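Local coordinates for CDGSH iron-sulfur domain-containing protein NEET (Arabidopsis thaliana, PDB 3S2R) that binds one [2Fe-2S] cluster per subunit of a homodimer and transfers iron-sulfur clusters, with roles in plant development, senescence, iron metabolism and reactive oxygen homeostasis, at residues Asp30-Ser35 / Gly55-Cys60; Gly62-His67 / Val75-Leu80. The protein carries 1 engineered substitution. All coordinates share one frame; numbering follows the deposited sequence.

Interaction 1: Asp30-Ser35 / Gly55-Cys60; sequences DKVVDS and GTFPLC. With FES (Fe2/s2 (inorganic) cluster), chain D.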
# COMPACT_ATOMS: atom_id res chain seq x y z
N ASP B 30 -9.10 -9.72 -7.95
CA ASP B 30 -10.18 -9.44 -7.00
C ASP B 30 -9.73 -8.54 -5.84
O ASP B 30 -10.39 -7.54 -5.48
CB ASP B 30 -10.82 -10.76 -6.49
CG ASP B 30 -11.53 -11.53 -7.58
OD1 ASP B 30 -12.33 -10.94 -8.35
OD2 ASP B 30 -11.31 -12.77 -7.63
N LYS B 31 -8.58 -8.89 -5.29
CA LYS B 31 -7.98 -8.12 -4.23
C LYS B 31 -6.49 -8.29 -4.39
O LYS B 31 -5.99 -9.41 -4.40
CB LYS B 31 -8.43 -8.69 -2.88
CG LYS B 31 -8.02 -7.85 -1.70
CD LYS B 31 -8.39 -8.52 -0.38
CE LYS B 31 -8.42 -7.50 0.74
NZ LYS B 31 -8.36 -8.22 2.04
N VAL B 32 -5.78 -7.19 -4.54
CA VAL B 32 -4.33 -7.21 -4.78
C VAL B 32 -3.61 -7.40 -3.44
O VAL B 32 -3.52 -6.48 -2.64
CB VAL B 32 -3.84 -5.96 -5.49
CG1 VAL B 32 -2.36 -6.05 -5.72
CG2 VAL B 32 -4.54 -5.82 -6.84
N VAL B 33 -3.07 -8.60 -3.27
CA VAL B 33 -2.34 -8.99 -2.08
C VAL B 33 -1.01 -9.49 -2.62
O VAL B 33 -0.93 -10.10 -3.70
CB VAL B 33 -3.15 -10.06 -1.35
CG1 VAL B 33 -2.40 -10.66 -0.22
CG2 VAL B 33 -4.46 -9.49 -0.86
N ASP B 34 0.04 -9.13 -1.93
CA ASP B 34 1.36 -9.61 -2.25
C ASP B 34 1.91 -10.24 -1.00
O ASP B 34 1.66 -9.76 0.09
CB ASP B 34 2.24 -8.47 -2.74
CG ASP B 34 1.77 -7.93 -4.04
OD1 ASP B 34 1.96 -8.65 -5.06
OD2 ASP B 34 1.21 -6.82 -4.09
N SER B 35 2.68 -11.28 -1.19
CA SER B 35 3.29 -12.02 -0.10
C SER B 35 4.80 -11.97 -0.20
O SER B 35 5.36 -12.04 -1.30
CB SER B 35 2.85 -13.47 -0.18
OG SER B 35 1.48 -13.58 0.11
N GLY B 55 6.15 2.07 -10.31
CA GLY B 55 6.38 1.32 -11.54
C GLY B 55 6.97 -0.06 -11.26
O GLY B 55 7.02 -0.88 -12.17
N THR B 56 7.42 -0.30 -10.03
CA THR B 56 7.98 -1.61 -9.65
C THR B 56 7.13 -2.28 -8.55
O THR B 56 7.61 -3.16 -7.83
CB THR B 56 9.45 -1.52 -9.18
OG1 THR B 56 9.52 -0.59 -8.10
CG2 THR B 56 10.32 -1.04 -10.33
N PHE B 57 5.88 -1.85 -8.46
CA PHE B 57 4.97 -2.37 -7.44
C PHE B 57 5.05 -3.91 -7.44
O PHE B 57 5.01 -4.53 -8.50
CB PHE B 57 3.54 -1.91 -7.75
CG PHE B 57 2.59 -2.17 -6.62
CD1 PHE B 57 1.88 -3.37 -6.53
CD2 PHE B 57 2.38 -1.19 -5.65
CE1 PHE B 57 1.03 -3.63 -5.48
CE2 PHE B 57 1.55 -1.44 -4.56
CZ PHE B 57 0.86 -2.64 -4.48
N PRO B 58 5.16 -4.56 -6.26
CA PRO B 58 4.95 -4.06 -4.90
C PRO B 58 6.12 -3.32 -4.24
O PRO B 58 5.99 -2.94 -3.09
CB PRO B 58 4.59 -5.34 -4.13
CG PRO B 58 5.37 -6.40 -4.80
CD PRO B 58 5.25 -6.03 -6.27
N LEU B 59 7.22 -3.11 -4.95
CA LEU B 59 8.36 -2.36 -4.40
C LEU B 59 8.13 -0.88 -4.57
O LEU B 59 7.37 -0.46 -5.47
CB LEU B 59 9.63 -2.75 -5.13
CG LEU B 59 10.02 -4.22 -5.02
CD1 LEU B 59 11.18 -4.49 -5.97
CD2 LEU B 59 10.35 -4.64 -3.57
N CYS B 60 8.74 -0.08 -3.69
CA CYS B 60 8.73 1.38 -3.78
C CYS B 60 9.80 1.87 -4.73
O CYS B 60 10.97 1.49 -4.58
CB CYS B 60 8.99 1.93 -2.37
SG CYS B 60 9.24 3.72 -2.29
FE1 FES D . 4.74 3.78 -3.48
FE2 FES D . 7.16 4.66 -2.61
S1 FES D . 6.49 4.25 -4.70
S2 FES D . 5.38 4.04 -1.36

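Interaction 2: Gly62-His67 / Val75-Leu80; sequences GSCVKH and VGPLLL. Engineered in segment 62-67: Cys64 (natural residue His). With FES (Fe2/s2 (inorganic) cluster), chain D.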
# COMPACT_ATOMS: atom_id res chain seq x y z
N GLY B 62 9.90 5.33 -5.39
CA GLY B 62 9.93 6.77 -5.18
C GLY B 62 8.78 7.52 -5.83
O GLY B 62 8.74 8.76 -5.74
N SER B 63 7.81 6.81 -6.42
CA SER B 63 6.65 7.47 -7.00
C SER B 63 5.80 8.13 -5.94
O SER B 63 5.10 9.10 -6.24
CB SER B 63 5.80 6.53 -7.85
OG SER B 63 6.54 6.07 -8.97
N CYS B 64 5.87 7.64 -4.70
CA CYS B 64 5.20 8.25 -3.55
C CYS B 64 5.53 9.75 -3.42
O CYS B 64 4.66 10.58 -3.12
CB CYS B 64 5.58 7.49 -2.26
SG CYS B 64 7.37 6.97 -2.19
N VAL B 65 6.80 10.09 -3.66
CA VAL B 65 7.29 11.47 -3.63
C VAL B 65 6.53 12.34 -4.62
O VAL B 65 6.13 13.47 -4.29
CB VAL B 65 8.84 11.54 -3.87
CG1 VAL B 65 9.36 12.99 -3.92
CG2 VAL B 65 9.60 10.68 -2.81
N LYS B 66 6.32 11.81 -5.82
CA LYS B 66 5.62 12.53 -6.87
C LYS B 66 4.13 12.66 -6.53
O LYS B 66 3.52 13.71 -6.75
CB LYS B 66 5.82 11.79 -8.20
CG LYS B 66 7.28 11.45 -8.50
CD LYS B 66 7.43 10.76 -9.83
CE LYS B 66 8.89 10.71 -10.24
NZ LYS B 66 9.06 10.06 -11.56
N HIS B 67 3.57 11.60 -5.97
CA HIS B 67 2.16 11.60 -5.54
C HIS B 67 1.86 12.59 -4.42
O HIS B 67 0.87 13.32 -4.47
CB HIS B 67 1.73 10.19 -5.08
CG HIS B 67 0.45 10.20 -4.31
ND1 HIS B 67 -0.79 10.29 -4.91
CD2 HIS B 67 0.22 10.27 -2.98
CE1 HIS B 67 -1.72 10.37 -3.98
NE2 HIS B 67 -1.13 10.35 -2.80
N VAL B 75 2.07 9.88 2.07
CA VAL B 75 2.26 8.44 2.12
C VAL B 75 3.72 8.09 1.86
O VAL B 75 4.50 8.89 1.36
CB VAL B 75 1.35 7.66 1.14
CG1 VAL B 75 -0.12 7.85 1.52
CG2 VAL B 75 1.61 8.09 -0.28
N GLY B 76 4.11 6.91 2.29
CA GLY B 76 5.46 6.43 2.10
C GLY B 76 5.55 4.95 2.32
O GLY B 76 4.56 4.31 2.69
N PRO B 77 6.73 4.37 2.09
CA PRO B 77 6.84 2.93 2.02
C PRO B 77 7.00 2.24 3.39
O PRO B 77 7.22 2.88 4.44
CB PRO B 77 8.17 2.74 1.24
CG PRO B 77 8.96 3.97 1.53
CD PRO B 77 7.93 5.03 1.53
N LEU B 78 6.86 0.94 3.35
CA LEU B 78 7.17 0.02 4.46
C LEU B 78 8.56 -0.54 4.25
O LEU B 78 8.85 -1.09 3.20
CB LEU B 78 6.11 -1.08 4.47
CG LEU B 78 6.27 -2.08 5.63
CD1 LEU B 78 5.88 -1.42 6.96
CD2 LEU B 78 5.34 -3.28 5.38
N LEU B 79 9.44 -0.40 5.25
CA LEU B 79 10.82 -0.83 5.12
C LEU B 79 10.98 -2.18 5.77
O LEU B 79 10.82 -2.29 6.98
CB LEU B 79 11.80 0.16 5.80
CG LEU B 79 11.65 1.61 5.34
CD1 LEU B 79 12.73 2.47 6.00
CD2 LEU B 79 11.75 1.76 3.81
N LEU B 80 11.25 -3.22 4.99
CA LEU B 80 11.51 -4.54 5.53
C LEU B 80 12.99 -4.69 5.79
O LEU B 80 13.79 -4.52 4.85
CB LEU B 80 10.99 -5.66 4.61
CG LEU B 80 9.51 -5.57 4.20
CD1 LEU B 80 9.15 -6.79 3.41
CD2 LEU B 80 8.59 -5.40 5.43
FE1 FES D . 4.74 3.78 -3.48
FE2 FES D . 7.16 4.66 -2.61
S1 FES D . 6.49 4.25 -4.70
S2 FES D . 5.38 4.04 -1.36

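Interaction 1: Asp30-Ser35 / Gly55-Cys60
Asp34 rests against Pro58 and Phe57, and its path from CB to the carboxylate illustrates how one side chain can serve two partners of different character. CB starts the contact, 4.2 Å from CB of Pro58. The next atom, CG of Asp34, settles closer, 3.8 Å from that same CB of Pro58, and the carboxylate then spreads along the proline: OD1 lies nearest CG of the Pro58 ring, while OD2 of Asp34 comes within 3.7 Å of Pro58 CB. OD2 also approaches the aromatic ring obliquely, 3.5 Å from Phe57 CE1, with the carboxylate and ring planes 65° apart. CG of Asp34 stands beside its own backbone N (chi1 -67°), which turns the carboxylate toward the loop. Neither oxygen finds a hydrogen bond in residues 55-60; OD1 forms a salt bridge with Arg26, and OD2 forms another with Arg50 of the second subunit. An alanine here would remove the carboxylate, and would probably leave both arginines without these anionic mates and uncover Pro58 CB and CE1 of Phe57. Val32, two residues earlier on the same side of the strand, adds an apolar touch, its CG1 4.2 Å from Phe57 CE1. On the loop, the peptide bond before Pro58 is cis, and CB of Pro58 sits 4.1 Å above one face of the Phe57 ring, displaced toward its rim. Val32, Asp34 and Ser35 pair in parallel with a strand of the second subunit, so the contact packs this intersubunit strand against the loop that leads to Cys60, whose SG binds FE2 of the cluster at 2.3 Å: an arrangement belonging to the dimeric NEET fold and its CDGSH-type cluster-binding loop.

Interaction 2: Gly62-His67 / Val75-Leu80
The cluster-binding site of the CDGSH-type domain provides the setting here: the first turn of a helix and the approach to a strand converge beside the [2Fe-2S] group. Cys64, an engineered replacement for the natural histidine, binds iron FE2 through SG at 2.4 Å, sharing that metal with Cys60. Its CB already points toward residues 75-77; the chi1 of 40°, with SG between the backbone N and the carbonyl carbon, sends the sulfur to the iron. Across the contact, CB of Cys64 lies 4.0 Å from the carbonyl O of Val75, and SG of Cys64 stands 4.2 Å from CD of Pro77. Pro77 in turn places both CB and CD 4.0 Å from the bridging sulfide S2, lining the cluster on the strand side. One helical turn farther on, His67 meets Val75: its CD2 is 3.7 Å from Val75 CG2, and the two side chains cross at about a right angle. NE2 of the imidazole is hydrogen-bonded to Asp73, while CD2 touches the methyl. No hydrogen bond joins the two segments; Val75 O is taken up by Asn68 and by Lys31 of the second subunit. The contact thus sets the start of helix 63-71 against the lead into strand 78-81, which pairs antiparallel with strand 45-48 in its own subunit and parallel with a strand of the second.

How the interactions relate
After an N-terminal stretch without helix or strand, the chain enters strand 32-37, then passes through strand 45-48 into the loop where interaction 1 closes, bringing residues 55-60 back against the first strand. Interaction 2 opens only afterwards: helix 63-71 begins at once, then the chain returns to the cluster at Gly76 and Pro77, closing a second, shorter loop, and runs on into strand 78-81. The two contacts follow in series, neither nested nor crossed. They meet where Cys60 CB packs 3.8 Å from Pro77 CB. One iron is bound by Cys60 of the loop and Cys64 of the helix, while Gly76 and Pro77 pack on the cluster; both contacts reach the second subunit, tying the metal site to the dimer interface.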